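Local coordinates for adenylate kinase (Cryptosporidium parvum Iowa II, PDB 3BE4), which probably catalyses reversible phosphate transfer between ATP and AMP, as adenylate kinases do, at residues A[32-37]-A[86-91]. Numbering follows the deposited sequence.
Sequences AHLSTG and FVLDGF. With AP5 (bis(adenosine)-5'-pentaphosphate), chain C.
H33 and D89 meet through a His-carboxylate hydrogen bond. It spans two parallel strands of the P-loop NTPase core sheet, with 32-35 at its outer edge and 86-89 next to strand 7-12. NE2 of H33 donates to OD2 of D89 at 2.7 Å, and the ring and carboxylate planes lie only 16° apart. The bond uses the anti lone pair of OD2, and the oxygen sits in the ring plane. H33 has CG anti to its backbone N (chi1 172°), which carries the ring along the sheet past V87 to D89. The bond may hold the carboxylate in its orientation; the D89 side chain is about 4 Å from a bound magnesium ion.

V87 N to A32 O, L34 N to V87 O and D89 N to L34 O join the strand backbones. On the face away from H33, L34 and L88 lie side by side, with L34 CB 3.7 Å from L88 CD2.

Past the strands both segments bind one adenine of AP5. T36 OG1 donates to N7A at 2.8 Å, while N6A donates to G90 O at 3.0 Å. These two bonds recognise the Hoogsteen edge of the base. R93 also bonds G90 O. The F91 ring turns its edge to N6A, and F91 CB lies 3.7 Å from T36 CG2. S35 caps helix 36-45 through OG to D38 N. A water links D89 O to the phosphate oxygen O2A: it donates to D89 O at 2.7 Å and to AP5 O2A at 2.6 Å, and accepts from G37 N.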
ATOM      1  N   ALA A  32       5.255  -1.800 -11.351  1.00 16.59           N
ATOM      2  CA  ALA A  32       3.837  -1.361 -11.332  1.00 17.38           C
ATOM      3  C   ALA A  32       3.441  -1.235  -9.839  1.00 17.76           C
ATOM      4  O   ALA A  32       3.829  -2.144  -9.116  1.00 19.48           O
ATOM      5  CB  ALA A  32       3.001  -2.485 -11.894  1.00 17.31           C
ATOM      6  N   HIS A  33       2.815  -0.142  -9.427  1.00 16.97           N
ATOM      7  CA  HIS A  33       2.459  -0.043  -8.038  1.00 18.82           C
ATOM      8  C   HIS A  33       0.971  -0.489  -7.946  1.00 19.63           C
ATOM      9  O   HIS A  33       0.082   0.171  -8.548  1.00 18.35           O
ATOM     10  CB  HIS A  33       2.567   1.403  -7.694  1.00 18.93           C
ATOM     11  CG  HIS A  33       2.050   1.697  -6.333  1.00 18.66           C
ATOM     12  ND1 HIS A  33       1.538   2.928  -6.025  1.00 21.68           N
ATOM     13  CD2 HIS A  33       1.994   0.938  -5.196  1.00 19.48           C
ATOM     14  CE1 HIS A  33       1.130   2.937  -4.751  1.00 20.81           C
ATOM     15  NE2 HIS A  33       1.451   1.755  -4.216  1.00 17.29           N
ATOM     16  N   LEU A  34       0.687  -1.534  -7.161  1.00 17.85           N
ATOM     17  CA  LEU A  34      -0.670  -1.931  -6.953  1.00 20.56           C
ATOM     18  C   LEU A  34      -1.132  -1.731  -5.504  1.00 19.97           C
ATOM     19  O   LEU A  34      -0.715  -2.525  -4.678  1.00 18.35           O
ATOM     20  CB  LEU A  34      -0.824  -3.412  -7.300  1.00 21.24           C
ATOM     21  CG  LEU A  34      -0.889  -3.902  -8.798  1.00 27.78           C
ATOM     22  CD1 LEU A  34       0.372  -3.839  -9.421  1.00 30.96           C
ATOM     23  CD2 LEU A  34      -1.294  -5.401  -8.887  1.00 26.60           C
ATOM     24  N   SER A  35      -1.794  -0.601  -5.231  1.00 19.62           N
ATOM     25  CA  SER A  35      -2.359  -0.329  -3.949  1.00 19.91           C
ATOM     26  C   SER A  35      -3.797  -0.756  -4.097  1.00 18.33           C
ATOM     27  O   SER A  35      -4.510  -0.039  -4.823  1.00 20.80           O
ATOM     28  CB  SER A  35      -2.215   1.146  -3.627  1.00 19.47           C
ATOM     29  OG  SER A  35      -3.116   1.570  -2.614  1.00 23.40           O
ATOM     30  N   THR A  36      -4.274  -1.840  -3.373  1.00 17.60           N
ATOM     31  CA  THR A  36      -5.613  -2.162  -3.542  1.00 18.03           C
ATOM     32  C   THR A  36      -6.553  -1.078  -2.880  1.00 15.68           C
ATOM     33  O   THR A  36      -7.701  -0.921  -3.383  1.00 17.19           O
ATOM     34  CB  THR A  36      -5.891  -3.493  -2.836  1.00 17.82           C
ATOM     35  OG1 THR A  36      -5.076  -3.557  -1.710  1.00 16.76           O
ATOM     36  CG2 THR A  36      -5.471  -4.658  -3.772  1.00 23.61           C
ATOM     37  N   GLY A  37      -6.046  -0.279  -1.974  1.00 15.11           N
ATOM     38  CA  GLY A  37      -6.897   0.846  -1.431  1.00 16.33           C
ATOM     39  C   GLY A  37      -7.053   1.913  -2.548  1.00 16.34           C
ATOM     40  O   GLY A  37      -8.192   2.353  -2.784  1.00 21.56           O
ATOM     41  N   PHE A  86       6.618  -5.542  -9.852  1.00 16.97           N
ATOM     42  CA  PHE A  86       5.463  -4.858  -9.212  1.00 15.11           C
ATOM     43  C   PHE A  86       5.838  -4.684  -7.746  1.00 14.76           C
ATOM     44  O   PHE A  86       6.713  -5.321  -7.187  1.00 15.59           O
ATOM     45  CB  PHE A  86       4.225  -5.813  -9.262  1.00 15.41           C
ATOM     46  CG  PHE A  86       4.406  -7.200  -8.672  1.00 16.12           C
ATOM     47  CD1 PHE A  86       4.249  -7.401  -7.310  1.00 16.79           C
ATOM     48  CD2 PHE A  86       4.572  -8.341  -9.534  1.00 19.87           C
ATOM     49  CE1 PHE A  86       4.375  -8.681  -6.739  1.00 17.30           C
ATOM     50  CE2 PHE A  86       4.657  -9.618  -8.991  1.00 18.69           C
ATOM     51  CZ  PHE A  86       4.566  -9.809  -7.573  1.00 19.60           C
ATOM     52  N   VAL A  87       5.129  -3.667  -7.186  1.00 13.93           N
ATOM     53  CA  VAL A  87       5.144  -3.505  -5.735  1.00 15.01           C
ATOM     54  C   VAL A  87       3.685  -3.438  -5.233  1.00 14.47           C
ATOM     55  O   VAL A  87       2.904  -2.613  -5.681  1.00 17.00           O
ATOM     56  CB  VAL A  87       5.965  -2.261  -5.268  1.00 17.05           C
ATOM     57  CG1 VAL A  87       5.571  -0.930  -5.980  1.00 15.52           C
ATOM     58  CG2 VAL A  87       5.873  -2.156  -3.749  1.00 17.43           C
ATOM     59  N   LEU A  88       3.359  -4.447  -4.441  1.00 16.01           N
ATOM     60  CA  LEU A  88       1.965  -4.592  -3.826  1.00 14.66           C
ATOM     61  C   LEU A  88       1.977  -3.900  -2.480  1.00 15.04           C
ATOM     62  O   LEU A  88       2.899  -4.013  -1.722  1.00 18.20           O
ATOM     63  CB  LEU A  88       1.638  -6.087  -3.650  1.00 16.96           C
ATOM     64  CG  LEU A  88       1.728  -6.889  -4.902  1.00 21.72           C
ATOM     65  CD1 LEU A  88       1.351  -8.386  -4.624  1.00 20.90           C
ATOM     66  CD2 LEU A  88       1.050  -6.378  -6.048  1.00 27.01           C
ATOM     67  N   ASP A  89       0.904  -3.061  -2.245  1.00 14.70           N
ATOM     68  CA  ASP A  89       0.949  -2.122  -1.137  1.00 14.87           C
ATOM     69  C   ASP A  89      -0.509  -2.270  -0.547  1.00 15.05           C
ATOM     70  O   ASP A  89      -1.541  -1.894  -1.101  1.00 16.34           O
ATOM     71  CB  ASP A  89       1.130  -0.734  -1.847  1.00 16.45           C
ATOM     72  CG  ASP A  89       0.712   0.453  -0.982  1.00 22.79           C
ATOM     73  OD1 ASP A  89       0.264   0.270   0.225  1.00 16.55           O
ATOM     74  OD2 ASP A  89       0.831   1.600  -1.559  1.00 21.07           O
ATOM     75  N   GLY A  90      -0.441  -2.856   0.651  1.00 18.15           N
ATOM     76  CA  GLY A  90      -1.786  -3.086   1.283  1.00 19.29           C
ATOM     77  C   GLY A  90      -2.420  -4.372   0.814  1.00 18.95           C
ATOM     78  O   GLY A  90      -3.630  -4.500   0.910  1.00 16.99           O
ATOM     79  N   PHE A  91      -1.693  -5.159   0.046  1.00 17.95           N
ATOM     80  CA  PHE A  91      -2.211  -6.485  -0.431  1.00 16.28           C
ATOM     81  C   PHE A  91      -0.977  -7.309  -0.531  1.00 18.86           C
ATOM     82  O   PHE A  91       0.022  -6.849  -1.082  1.00 17.23           O
ATOM     83  CB  PHE A  91      -2.862  -6.356  -1.849  1.00 16.42           C
ATOM     84  CG  PHE A  91      -3.248  -7.668  -2.407  1.00 16.86           C
ATOM     85  CD1 PHE A  91      -4.549  -8.172  -2.226  1.00 18.85           C
ATOM     86  CD2 PHE A  91      -2.291  -8.454  -3.006  1.00 20.55           C
ATOM     87  CE1 PHE A  91      -4.852  -9.491  -2.710  1.00 17.85           C
ATOM     88  CE2 PHE A  91      -2.639  -9.746  -3.507  1.00 20.86           C
ATOM     89  CZ  PHE A  91      -3.880 -10.262  -3.314  1.00 21.01           C
TER
HETATM   90  PA  AP5 C 219      -5.403   1.915   1.846  1.00 15.11           P
HETATM   91  O1A AP5 C 219      -5.633   3.097   0.890  1.00 18.13           O
HETATM   92  O2A AP5 C 219      -4.301   0.995   1.597  1.00 15.16           O
HETATM   93  O3A AP5 C 219      -5.310   2.475   3.343  1.00 16.83           O
HETATM   94  PB  AP5 C 219      -4.559   1.911   4.625  1.00 16.08           P
HETATM   95  O1B AP5 C 219      -4.411   0.469   4.558  1.00 16.45           O
HETATM   96  O2B AP5 C 219      -5.219   2.580   5.837  1.00 19.85           O
HETATM   97  O3B AP5 C 219      -3.048   2.605   4.371  1.00 13.84           O
HETATM   98  PG  AP5 C 219      -2.686   4.072   3.961  1.00 14.71           P
HETATM   99  O1G AP5 C 219      -3.421   4.996   4.870  1.00 18.39           O
HETATM  100  O2G AP5 C 219      -2.872   4.164   2.502  1.00 14.71           O
HETATM  101  O3G AP5 C 219      -1.168   3.988   4.390  1.00 14.83           O
HETATM  102  PD  AP5 C 219       0.254   4.060   3.593  1.00 13.66           P
HETATM  103  O1D AP5 C 219      -0.031   4.106   2.154  1.00 13.80           O
HETATM  104  O2D AP5 C 219       1.088   3.005   4.192  1.00 14.57           O
HETATM  105  O3D AP5 C 219       0.857   5.440   4.136  1.00 13.36           O
HETATM  106  PE  AP5 C 219       1.075   6.799   3.332  1.00 13.64           P
HETATM  107  O1E AP5 C 219      -0.186   7.226   2.795  1.00 13.89           O
HETATM  108  O2E AP5 C 219       2.256   6.700   2.388  1.00 15.96           O
HETATM  109  O5F AP5 C 219      -6.695   0.982   1.967  1.00 14.64           O
HETATM  110  C5F AP5 C 219      -7.912   1.738   2.056  1.00 16.38           C
HETATM  111  C4F AP5 C 219      -8.946   0.686   2.636  1.00 15.09           C
HETATM  112  O4F AP5 C 219      -9.377  -0.094   1.546  1.00 15.00           O
HETATM  113  C3F AP5 C 219      -8.498  -0.273   3.672  1.00 17.91           C
HETATM  114  O3F AP5 C 219      -8.540   0.288   4.966  1.00 18.02           O
HETATM  115  C2F AP5 C 219      -9.606  -1.325   3.459  1.00 17.65           C
HETATM  116  O2F AP5 C 219     -10.921  -0.810   3.903  1.00 21.54           O
HETATM  117  C1F AP5 C 219      -9.670  -1.450   1.948  1.00 15.62           C
HETATM  118  N9A AP5 C 219      -8.677  -2.376   1.472  1.00 15.05           N
HETATM  119  C8A AP5 C 219      -7.531  -1.978   0.730  1.00 10.84           C
HETATM  120  N7A AP5 C 219      -6.808  -3.039   0.412  1.00 14.41           N
HETATM  121  C5A AP5 C 219      -7.498  -4.168   0.898  1.00 16.28           C
HETATM  122  C6A AP5 C 219      -7.229  -5.519   0.795  1.00 16.56           C
HETATM  123  N6A AP5 C 219      -6.125  -6.118   0.334  1.00 15.28           N
HETATM  124  N1A AP5 C 219      -8.192  -6.345   1.426  1.00 16.27           N
HETATM  125  C2A AP5 C 219      -9.277  -5.799   1.933  1.00 16.18           C
HETATM  126  N3A AP5 C 219      -9.585  -4.489   2.047  1.00 16.14           N
HETATM  127  C4A AP5 C 219      -8.656  -3.636   1.415  1.00 15.62           C
HETATM  128  O5J AP5 C 219       1.593   7.719   4.495  1.00 13.78           O
HETATM  129  C5J AP5 C 219       0.636   8.199   5.561  1.00 13.71           C
HETATM  130  C4J AP5 C 219       1.155   9.600   5.951  1.00 14.30           C
HETATM  131  O4J AP5 C 219       2.473   9.617   6.532  1.00 11.67           O
HETATM  132  C3J AP5 C 219       1.081  10.587   4.783  1.00 14.21           C
HETATM  133  O3J AP5 C 219       0.679  11.851   5.267  1.00 14.53           O
HETATM  134  C2J AP5 C 219       2.546  10.633   4.477  1.00 12.96           C
HETATM  135  O2J AP5 C 219       2.906  11.879   3.896  1.00 15.46           O
HETATM  136  C1J AP5 C 219       3.323  10.593   5.719  1.00 13.73           C
HETATM  137  N9B AP5 C 219       4.613   9.977   5.751  1.00 12.49           N
HETATM  138  C8B AP5 C 219       5.063   8.928   4.951  1.00 13.75           C
HETATM  139  N7B AP5 C 219       6.307   8.604   5.350  1.00 16.98           N
HETATM  140  C5B AP5 C 219       6.663   9.434   6.387  1.00 16.20           C
HETATM  141  C6B AP5 C 219       7.760   9.452   7.304  1.00 15.01           C
HETATM  142  N6B AP5 C 219       8.771   8.598   7.142  1.00 18.38           N
HETATM  143  N1B AP5 C 219       7.764  10.403   8.279  1.00 15.05           N
HETATM  144  C2B AP5 C 219       6.645  11.229   8.462  1.00 14.54           C
HETATM  145  N3B AP5 C 219       5.526  11.196   7.675  1.00 13.59           N
HETATM  146  C4B AP5 C 219       5.485  10.229   6.687  1.00 13.91           C
HETATM  147  O   HOH W   1      -3.902  -0.806  -0.280  1.00 22.21           O